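Long-range contacts in probable outer membrane protein (Pseudomonas aeruginosa, PDB 3DWO), which probably carries long-chain fatty acids or similar hydrophobic compounds across the outer membrane, as a beta-barrel channel of the FadL family: residues A[72-80]-A[247-255]; A[55-63]-A[123-132]. All coordinates share one frame; numbering follows the deposited sequence.

In the fold
The two contacts illustrate how strands and loops at one end of a barrel are tied together with different chemistry. Contact 2, its centre about 19 Å from the centre of the chain, is the more buried, though only partly: strand 44-63 meets the end of strand 110-125 and the loop after it through tryptophan and tyrosine rings, with one lysine bond at the side. Contact 1, centred about 34 Å from the same point, is smaller and wetter, joining the loop after strand 44-63 to the end of strand 226-248 and helix 253-259. The two touch directly, G72 O lying 3.0 Å from N129 ND2, probably as a hydrogen bond.

Contact 1. Residues A[72-80]-A[247-255]; sequences GGYQDGPGT and YDHDGGLTE. With C8E ((hydroxyethyloxy)tri(ethyloxy)octane), chain C.
D76 and H249 bury the most surface, D76 through its carboxylate and H249 through its carbonyl and water. The carboxylate swings over to the other loop because D76 CG lies anti to the backbone N (chi1 -164°), which lays OD2 2.7 Å from G251 N and 3.3 Å from the carbonyl carbon of H249. H249 answers through water: one molecule bridges its ND1 (2.8 Å) and Q75 O, while a second lies between H249 O (2.6 Å), Y74 O and G77 N, the last giving it a weak bond. P78 adds an apolar touch, its ring carbon CD meeting L253 CD1 at 3.6 Å as the leucine branch reaches toward the ring, and L253 CD2 lies 4.0 Å from C17 of the detergent C8E. Between these, G77 CA lies 3.5 Å from D250 O in a CH...O contact. A type II turn from G77 to T80 shapes the 72-80 loop, T80 OG1 and N both bonding to G77 O. L253 opens helix 253-259, with G252 at its N-cap and Y180 alongside. The arrangement is a water-bridged loop-to-loop contact beyond the strand ends of a FadL-type beta barrel.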
loop_
_atom_site.group_PDB
_atom_site.type_symbol
_atom_site.label_atom_id
_atom_site.label_comp_id
_atom_site.label_asym_id
_atom_site.label_seq_id
_atom_site.Cartn_x
_atom_site.Cartn_y
_atom_site.Cartn_z
ATOM N N GLY A 72 -10.125 28.988 -4.064
ATOM C CA GLY A 72 -10.088 28.489 -2.702
ATOM C C GLY A 72 -11.427 28.597 -1.999
ATOM O O GLY A 72 -11.534 28.307 -0.808
ATOM N N GLY A 73 -12.449 29.022 -2.735
ATOM C CA GLY A 73 -13.776 29.163 -2.161
ATOM C C GLY A 73 -13.880 30.275 -1.134
ATOM O O GLY A 73 -13.225 31.315 -1.255
ATOM N N TYR A 74 -14.699 30.049 -0.111
ATOM C CA TYR A 74 -14.912 31.033 0.944
ATOM C C TYR A 74 -14.573 30.490 2.326
ATOM O O TYR A 74 -14.589 29.280 2.563
ATOM C CB TYR A 74 -16.373 31.491 0.952
ATOM C CG TYR A 74 -16.827 32.150 -0.324
ATOM C CD1 TYR A 74 -16.594 33.509 -0.556
ATOM C CD2 TYR A 74 -17.474 31.410 -1.313
ATOM C CE1 TYR A 74 -16.995 34.112 -1.747
ATOM C CE2 TYR A 74 -17.876 31.999 -2.504
ATOM C CZ TYR A 74 -17.633 33.346 -2.717
ATOM O OH TYR A 74 -18.010 33.911 -3.910
ATOM N N GLN A 75 -14.284 31.413 3.237
ATOM C CA GLN A 75 -13.958 31.090 4.616
ATOM C C GLN A 75 -15.070 30.234 5.209
ATOM O O GLN A 75 -14.804 29.172 5.766
ATOM C CB GLN A 75 -13.810 32.387 5.424
ATOM C CG GLN A 75 -13.648 32.211 6.922
ATOM C CD GLN A 75 -12.321 31.586 7.297
ATOM O OE1 GLN A 75 -11.259 32.068 6.893
ATOM N NE2 GLN A 75 -12.370 30.514 8.082
ATOM N N ASP A 76 -16.314 30.690 5.073
ATOM C CA ASP A 76 -17.460 29.958 5.614
ATOM C C ASP A 76 -18.718 30.147 4.752
ATOM O O ASP A 76 -19.798 30.428 5.271
ATOM C CB ASP A 76 -17.729 30.436 7.049
ATOM C CG ASP A 76 -18.639 29.499 7.831
ATOM O OD1 ASP A 76 -18.957 29.834 8.993
ATOM O OD2 ASP A 76 -19.033 28.434 7.305
ATOM N N GLY A 77 -18.573 29.998 3.437
ATOM C CA GLY A 77 -19.712 30.158 2.549
ATOM C C GLY A 77 -19.844 31.555 1.962
ATOM O O GLY A 77 -19.117 32.466 2.352
ATOM N N PRO A 78 -20.778 31.755 1.022
ATOM C CA PRO A 78 -21.005 33.055 0.376
ATOM C C PRO A 78 -21.100 34.181 1.401
ATOM O O PRO A 78 -21.663 33.999 2.484
ATOM C CB PRO A 78 -22.328 32.848 -0.360
ATOM C CG PRO A 78 -22.302 31.394 -0.697
ATOM C CD PRO A 78 -21.775 30.765 0.572
ATOM N N GLY A 79 -20.545 35.340 1.070
ATOM C CA GLY A 79 -20.611 36.456 1.997
ATOM C C GLY A 79 -19.417 36.599 2.923
ATOM O O GLY A 79 -19.178 37.682 3.460
ATOM N N THR A 80 -18.678 35.516 3.138
ATOM C CA THR A 80 -17.501 35.581 3.991
ATOM C C THR A 80 -16.303 35.833 3.079
ATOM O O THR A 80 -16.419 35.751 1.859
ATOM C CB THR A 80 -17.299 34.276 4.798
ATOM O OG1 THR A 80 -17.201 33.162 3.904
ATOM C CG2 THR A 80 -18.461 34.066 5.757
ATOM N N TYR A 247 -18.036 17.281 7.523
ATOM C CA TYR A 247 -17.718 18.435 8.344
ATOM C C TYR A 247 -17.941 19.662 7.476
ATOM O O TYR A 247 -17.063 20.051 6.706
ATOM C CB TYR A 247 -16.264 18.394 8.825
ATOM C CG TYR A 247 -15.762 19.750 9.274
ATOM C CD1 TYR A 247 -16.546 20.571 10.089
ATOM C CD2 TYR A 247 -14.533 20.240 8.837
ATOM C CE1 TYR A 247 -16.124 21.854 10.450
ATOM C CE2 TYR A 247 -14.100 21.519 9.192
ATOM C CZ TYR A 247 -14.903 22.322 9.995
ATOM O OH TYR A 247 -14.507 23.605 10.309
ATOM N N ASP A 248 -19.120 20.263 7.597
ATOM C CA ASP A 248 -19.455 21.442 6.806
ATOM C C ASP A 248 -18.849 22.735 7.344
ATOM O O ASP A 248 -18.810 22.959 8.551
ATOM C CB ASP A 248 -20.975 21.608 6.721
ATOM C CG ASP A 248 -21.625 21.764 8.090
ATOM O OD1 ASP A 248 -22.393 22.730 8.278
ATOM O OD2 ASP A 248 -21.370 20.918 8.975
ATOM N N HIS A 249 -18.371 23.575 6.432
ATOM C CA HIS A 249 -17.791 24.881 6.755
ATOM C C HIS A 249 -18.307 25.713 5.595
ATOM O O HIS A 249 -17.564 26.350 4.833
ATOM C CB HIS A 249 -16.259 24.802 6.790
ATOM C CG HIS A 249 -15.662 23.980 5.692
ATOM N ND1 HIS A 249 -15.040 24.541 4.594
ATOM C CD2 HIS A 249 -15.556 22.637 5.539
ATOM C CE1 HIS A 249 -14.572 23.581 3.818
ATOM N NE2 HIS A 249 -14.871 22.416 4.367
ATOM N N ASP A 250 -19.631 25.679 5.520
ATOM C CA ASP A 250 -20.453 26.270 4.475
ATOM C C ASP A 250 -21.360 27.418 4.894
ATOM O O ASP A 250 -22.037 28.009 4.053
ATOM C CB ASP A 250 -21.357 25.158 3.943
ATOM C CG ASP A 250 -21.195 24.943 2.495
ATOM O OD1 ASP A 250 -21.719 23.935 1.991
ATOM O OD2 ASP A 250 -20.540 25.797 1.864
ATOM N N GLY A 251 -21.419 27.701 6.186
ATOM C CA GLY A 251 -22.320 28.738 6.636
ATOM C C GLY A 251 -23.707 28.107 6.670
ATOM O O GLY A 251 -24.722 28.798 6.613
ATOM N N GLY A 252 -23.746 26.778 6.735
ATOM C CA GLY A 252 -25.016 26.069 6.795
ATOM C C GLY A 252 -25.612 25.548 5.492
ATOM O O GLY A 252 -26.657 24.893 5.518
ATOM N N LEU A 253 -24.974 25.829 4.357
ATOM C CA LEU A 253 -25.491 25.373 3.064
ATOM C C LEU A 253 -25.630 23.868 2.961
ATOM O O LEU A 253 -26.699 23.358 2.635
ATOM C CB LEU A 253 -24.599 25.854 1.916
ATOM C CG LEU A 253 -24.613 27.355 1.622
ATOM C CD1 LEU A 253 -23.669 27.659 0.470
ATOM C CD2 LEU A 253 -26.030 27.797 1.278
ATOM N N THR A 254 -24.541 23.156 3.229
ATOM C CA THR A 254 -24.549 21.706 3.141
ATOM C C THR A 254 -25.561 21.041 4.064
ATOM O O THR A 254 -26.344 20.204 3.621
ATOM C CB THR A 254 -23.145 21.128 3.417
ATOM O OG1 THR A 254 -22.269 21.504 2.353
ATOM C CG2 THR A 254 -23.191 19.607 3.494
ATOM N N GLU A 255 -25.562 21.418 5.339
ATOM C CA GLU A 255 -26.492 20.811 6.282
ATOM C C GLU A 255 -27.928 21.150 5.912
ATOM O O GLU A 255 -28.823 20.315 6.051
ATOM C CB GLU A 255 -26.196 21.276 7.714
ATOM C CG GLU A 255 -26.858 20.404 8.774
ATOM C CD GLU A 255 -26.331 20.658 10.191
ATOM O OE1 GLU A 255 -26.618 19.834 11.085
ATOM O OE2 GLU A 255 -25.638 21.668 10.421
HETATM C C1 C8E C . -20.205 11.271 -1.750
HETATM C C2 C8E C . -21.337 11.598 -2.601
HETATM C C3 C8E C . -21.901 12.918 -2.358
HETATM C C4 C8E C . -23.100 13.027 -3.173
HETATM C C5 C8E C . -23.569 14.429 -3.119
HETATM C C6 C8E C . -24.686 14.610 -4.010
HETATM C C7 C8E C . -25.128 15.935 -3.605
HETATM C C8 C8E C . -26.331 16.258 -4.381
HETATM O O9 C8E C . -27.080 17.458 -4.385
HETATM C C10 C8E C . -27.677 17.918 -3.190
HETATM C C11 C8E C . -28.397 19.165 -3.580
HETATM O O12 C8E C . -27.848 20.326 -2.944
HETATM C C13 C8E C . -28.368 21.574 -3.464
HETATM C C14 C8E C . -28.022 23.006 -2.961
HETATM O O15 C8E C . -27.011 23.511 -2.033
HETATM C C16 C8E C . -27.527 23.540 -0.691
HETATM C C17 C8E C . -28.220 24.852 -0.284
HETATM O O18 C8E C . -29.274 24.912 0.701
HETATM C C19 C8E C . -30.594 24.764 0.114
HETATM C C20 C8E C . -31.877 24.384 0.939
HETATM O O21 C8E C . -33.000 23.840 0.236
HETATM O O HOH W 1 -16.942 27.780 2.711
HETATM O O HOH W 2 -13.695 27.011 4.317
#

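Contact 2. Residues A[55-63]-A[123-132]; sequences DIKYNGDAY and RSTWDPNWKG
Y58 meets two tryptophans of the 123-132 segment, a worked example of aromatic rings joining a strand to a loop. The edge of W130 points at the face of Y58 in a T-shaped pair, ring centroids 5.5 Å apart and planes at 82°. W126 meets Y58 at its CB, 3.6 Å from W126 CZ3, and the neighbouring CH2 meets I56 CG2 at 3.8 Å. Two residues earlier in the strand than Y58, I56 CD1 rests against R123 O and S124 CB.

At the corner of the chain K131 takes over. Its aliphatic part runs past A62 CB and the edge of the Y58 ring, while K131 O lies 3.1 Å from A62 CB. A bend at chi3 (68°) carries the amine to G60, where NZ donates to G60 O over 2.9 Å, almost in line with the carbonyl (C=O...N angle 164°). A water accepts from the same amine and donates to D61 OD1, joining lysine and aspartate indirectly.

A second shell sets these groups. Y58 OH donates to D61 O at 2.6 Å, which fixes the ring across the corner. W130 CH2 stands 3.9 Å above the W126 ring, while W126 NE1 bonds to P371 O and W130 NE1 to A136 O. A type I turn from D127 to W130, with an Asx turn at D127, presents W130 to the strand.

The chemistry thus divides: buried indoles turn N-H groups to carbonyls outside the interface and carbon edges to the strand, whereas the lysine charge probably strengthens its grip on G60 O and polarises the shared water.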
loop_
_atom_site.group_PDB
_atom_site.type_symbol
_atom_site.label_atom_id
_atom_site.label_comp_id
_atom_site.label_asym_id
_atom_site.label_seq_id
_atom_site.Cartn_x
_atom_site.Cartn_y
_atom_site.Cartn_z
ATOM N N ASP A 55 8.186 11.255 -0.321
ATOM C CA ASP A 55 7.959 12.625 -0.752
ATOM C C ASP A 55 6.924 12.621 -1.868
ATOM O O ASP A 55 7.081 11.901 -2.852
ATOM C CB ASP A 55 9.265 13.209 -1.280
ATOM C CG ASP A 55 9.249 14.713 -1.333
ATOM O OD1 ASP A 55 9.449 15.342 -0.271
ATOM O OD2 ASP A 55 9.031 15.269 -2.428
ATOM N N ILE A 56 5.879 13.430 -1.726
ATOM C CA ILE A 56 4.824 13.503 -2.740
ATOM C C ILE A 56 4.442 14.949 -3.041
ATOM O O ILE A 56 4.161 15.727 -2.125
ATOM C CB ILE A 56 3.532 12.784 -2.276
ATOM C CG1 ILE A 56 3.826 11.332 -1.917
ATOM C CG2 ILE A 56 2.485 12.856 -3.377
ATOM C CD1 ILE A 56 2.670 10.636 -1.195
ATOM N N LYS A 57 4.416 15.299 -4.322
ATOM C CA LYS A 57 4.058 16.648 -4.733
ATOM C C LYS A 57 3.259 16.677 -6.035
ATOM O O LYS A 57 3.339 15.764 -6.856
ATOM C CB LYS A 57 5.312 17.504 -4.915
ATOM C CG LYS A 57 6.054 17.838 -3.639
ATOM C CD LYS A 57 7.261 18.697 -3.974
ATOM C CE LYS A 57 8.169 18.913 -2.767
ATOM N NZ LYS A 57 9.414 19.633 -3.174
ATOM N N TYR A 58 2.507 17.756 -6.215
ATOM C CA TYR A 58 1.691 17.953 -7.398
ATOM C C TYR A 58 2.060 19.277 -8.027
ATOM O O TYR A 58 2.365 20.242 -7.333
ATOM C CB TYR A 58 0.211 17.981 -7.022
ATOM C CG TYR A 58 -0.734 18.235 -8.181
ATOM C CD1 TYR A 58 -1.248 19.511 -8.435
ATOM C CD2 TYR A 58 -1.141 17.188 -9.009
ATOM C CE1 TYR A 58 -2.157 19.733 -9.493
ATOM C CE2 TYR A 58 -2.037 17.401 -10.063
ATOM C CZ TYR A 58 -2.541 18.669 -10.298
ATOM O OH TYR A 58 -3.432 18.847 -11.339
ATOM N N ASN A 59 2.030 19.312 -9.350
ATOM C CA ASN A 59 2.318 20.525 -10.090
ATOM C C ASN A 59 1.308 20.482 -11.234
ATOM O O ASN A 59 1.313 19.549 -12.031
ATOM C CB ASN A 59 3.751 20.500 -10.631
ATOM C CG ASN A 59 4.311 21.890 -10.857
ATOM O OD1 ASN A 59 4.718 22.574 -9.911
ATOM N ND2 ASN A 59 4.325 22.325 -12.113
ATOM N N GLY A 60 0.432 21.475 -11.307
ATOM C CA GLY A 60 -0.557 21.469 -12.361
ATOM C C GLY A 60 -1.784 22.310 -12.079
ATOM O O GLY A 60 -1.773 23.196 -11.226
ATOM N N ASP A 61 -2.855 22.007 -12.802
ATOM C CA ASP A 61 -4.102 22.748 -12.694
ATOM C C ASP A 61 -5.261 21.885 -12.227
ATOM O O ASP A 61 -5.164 20.657 -12.182
ATOM C CB ASP A 61 -4.469 23.346 -14.059
ATOM C CG ASP A 61 -3.305 24.074 -14.714
ATOM O OD1 ASP A 61 -2.666 24.902 -14.025
ATOM O OD2 ASP A 61 -3.039 23.822 -15.917
ATOM N N ALA A 62 -6.360 22.557 -11.897
ATOM C CA ALA A 62 -7.594 21.924 -11.455
ATOM C C ALA A 62 -8.713 22.837 -11.940
ATOM O O ALA A 62 -8.564 24.066 -11.935
ATOM C CB ALA A 62 -7.621 21.804 -9.934
ATOM N N TYR A 63 -9.823 22.239 -12.367
ATOM C CA TYR A 63 -10.961 23.000 -12.877
ATOM C C TYR A 63 -12.274 22.547 -12.262
ATOM O O TYR A 63 -12.395 21.403 -11.837
ATOM C CB TYR A 63 -11.071 22.839 -14.397
ATOM C CG TYR A 63 -9.817 23.203 -15.160
ATOM C CD1 TYR A 63 -8.778 22.281 -15.326
ATOM C CD2 TYR A 63 -9.672 24.472 -15.723
ATOM C CE1 TYR A 63 -7.620 22.616 -16.044
ATOM C CE2 TYR A 63 -8.522 24.818 -16.437
ATOM C CZ TYR A 63 -7.505 23.888 -16.594
ATOM O OH TYR A 63 -6.383 24.243 -17.305
ATOM N N ARG A 123 -0.027 6.688 2.426
ATOM C CA ARG A 123 -0.524 7.878 3.077
ATOM C C ARG A 123 -0.238 9.098 2.220
ATOM O O ARG A 123 0.828 9.206 1.625
ATOM C CB ARG A 123 0.166 8.010 4.438
ATOM C CG ARG A 123 -0.224 9.223 5.264
ATOM C CD ARG A 123 0.517 9.188 6.599
ATOM N NE ARG A 123 -0.095 10.029 7.629
ATOM C CZ ARG A 123 -0.083 11.355 7.629
ATOM N NH1 ARG A 123 0.511 12.017 6.641
ATOM N NH2 ARG A 123 -0.658 12.017 8.623
ATOM N N SER A 124 -1.212 9.994 2.131
ATOM C CA SER A 124 -1.034 11.226 1.391
ATOM C C SER A 124 -1.968 12.235 2.034
ATOM O O SER A 124 -3.147 11.956 2.230
ATOM C CB SER A 124 -1.348 11.037 -0.113
ATOM O OG SER A 124 -2.667 10.562 -0.346
ATOM N N THR A 125 -1.429 13.399 2.392
ATOM C CA THR A 125 -2.228 14.441 3.020
ATOM C C THR A 125 -1.986 15.777 2.331
ATOM O O THR A 125 -0.935 16.394 2.498
ATOM C CB THR A 125 -1.899 14.567 4.535
ATOM O OG1 THR A 125 -0.509 14.873 4.715
ATOM C CG2 THR A 125 -2.212 13.269 5.256
ATOM N N TRP A 126 -2.962 16.219 1.547
ATOM C CA TRP A 126 -2.842 17.481 0.832
ATOM C C TRP A 126 -3.460 18.593 1.662
ATOM O O TRP A 126 -4.395 18.357 2.432
ATOM C CB TRP A 126 -3.561 17.410 -0.517
ATOM C CG TRP A 126 -3.130 16.251 -1.369
ATOM C CD1 TRP A 126 -3.676 14.994 -1.394
ATOM C CD2 TRP A 126 -2.026 16.228 -2.282
ATOM N NE1 TRP A 126 -2.973 14.190 -2.269
ATOM C CE2 TRP A 126 -1.956 14.924 -2.825
ATOM C CE3 TRP A 126 -1.085 17.185 -2.691
ATOM C CZ2 TRP A 126 -0.979 14.551 -3.758
ATOM C CZ3 TRP A 126 -0.109 16.814 -3.622
ATOM C CH2 TRP A 126 -0.065 15.505 -4.144
ATOM N N ASP A 127 -2.933 19.803 1.511
ATOM C CA ASP A 127 -3.463 20.944 2.236
ATOM C C ASP A 127 -4.968 20.958 1.954
ATOM O O ASP A 127 -5.385 20.873 0.804
ATOM C CB ASP A 127 -2.800 22.230 1.741
ATOM C CG ASP A 127 -3.294 23.454 2.474
ATOM O OD1 ASP A 127 -4.382 23.972 2.130
ATOM O OD2 ASP A 127 -2.594 23.891 3.413
ATOM N N PRO A 128 -5.796 21.062 3.002
ATOM C CA PRO A 128 -7.265 21.078 2.923
ATOM C C PRO A 128 -7.897 22.024 1.917
ATOM O O PRO A 128 -8.965 21.744 1.385
ATOM C CB PRO A 128 -7.683 21.414 4.353
ATOM C CG PRO A 128 -6.577 20.819 5.164
ATOM C CD PRO A 128 -5.358 21.254 4.395
ATOM N N ASN A 129 -7.249 23.150 1.655
ATOM C CA ASN A 129 -7.818 24.095 0.716
ATOM C C ASN A 129 -7.115 24.121 -0.635
ATOM O O ASN A 129 -7.255 25.088 -1.384
ATOM C CB ASN A 129 -7.827 25.497 1.328
ATOM C CG ASN A 129 -9.067 26.276 0.949
ATOM O OD1 ASN A 129 -10.195 25.833 1.208
ATOM N ND2 ASN A 129 -8.877 27.434 0.320
ATOM N N TRP A 130 -6.383 23.054 -0.961
ATOM C CA TRP A 130 -5.674 23.011 -2.234
ATOM C C TRP A 130 -6.628 22.863 -3.423
ATOM O O TRP A 130 -7.781 22.471 -3.268
ATOM C CB TRP A 130 -4.603 21.898 -2.236
ATOM C CG TRP A 130 -5.078 20.500 -2.536
ATOM C CD1 TRP A 130 -5.986 19.759 -1.824
ATOM C CD2 TRP A 130 -4.611 19.650 -3.591
ATOM N NE1 TRP A 130 -6.104 18.504 -2.370
ATOM C CE2 TRP A 130 -5.272 18.410 -3.455
ATOM C CE3 TRP A 130 -3.694 19.818 -4.640
ATOM C CZ2 TRP A 130 -5.047 17.337 -4.330
ATOM C CZ3 TRP A 130 -3.471 18.752 -5.510
ATOM C CH2 TRP A 130 -4.147 17.526 -5.348
ATOM N N LYS A 131 -6.127 23.191 -4.609
ATOM C CA LYS A 131 -6.912 23.161 -5.837
ATOM C C LYS A 131 -7.518 21.807 -6.192
ATOM O O LYS A 131 -8.476 21.738 -6.958
ATOM C CB LYS A 131 -6.060 23.650 -7.005
ATOM C CG LYS A 131 -4.932 22.701 -7.401
ATOM C CD LYS A 131 -4.105 23.285 -8.557
ATOM C CE LYS A 131 -3.310 24.510 -8.115
ATOM N NZ LYS A 131 -2.526 25.106 -9.234
ATOM N N GLY A 132 -6.947 20.737 -5.657
ATOM C CA GLY A 132 -7.478 19.413 -5.931
ATOM C C GLY A 132 -8.299 18.853 -4.781
ATOM O O GLY A 132 -8.529 17.646 -4.722
HETATM O O HOH W 3 -3.190 26.298 -11.585
#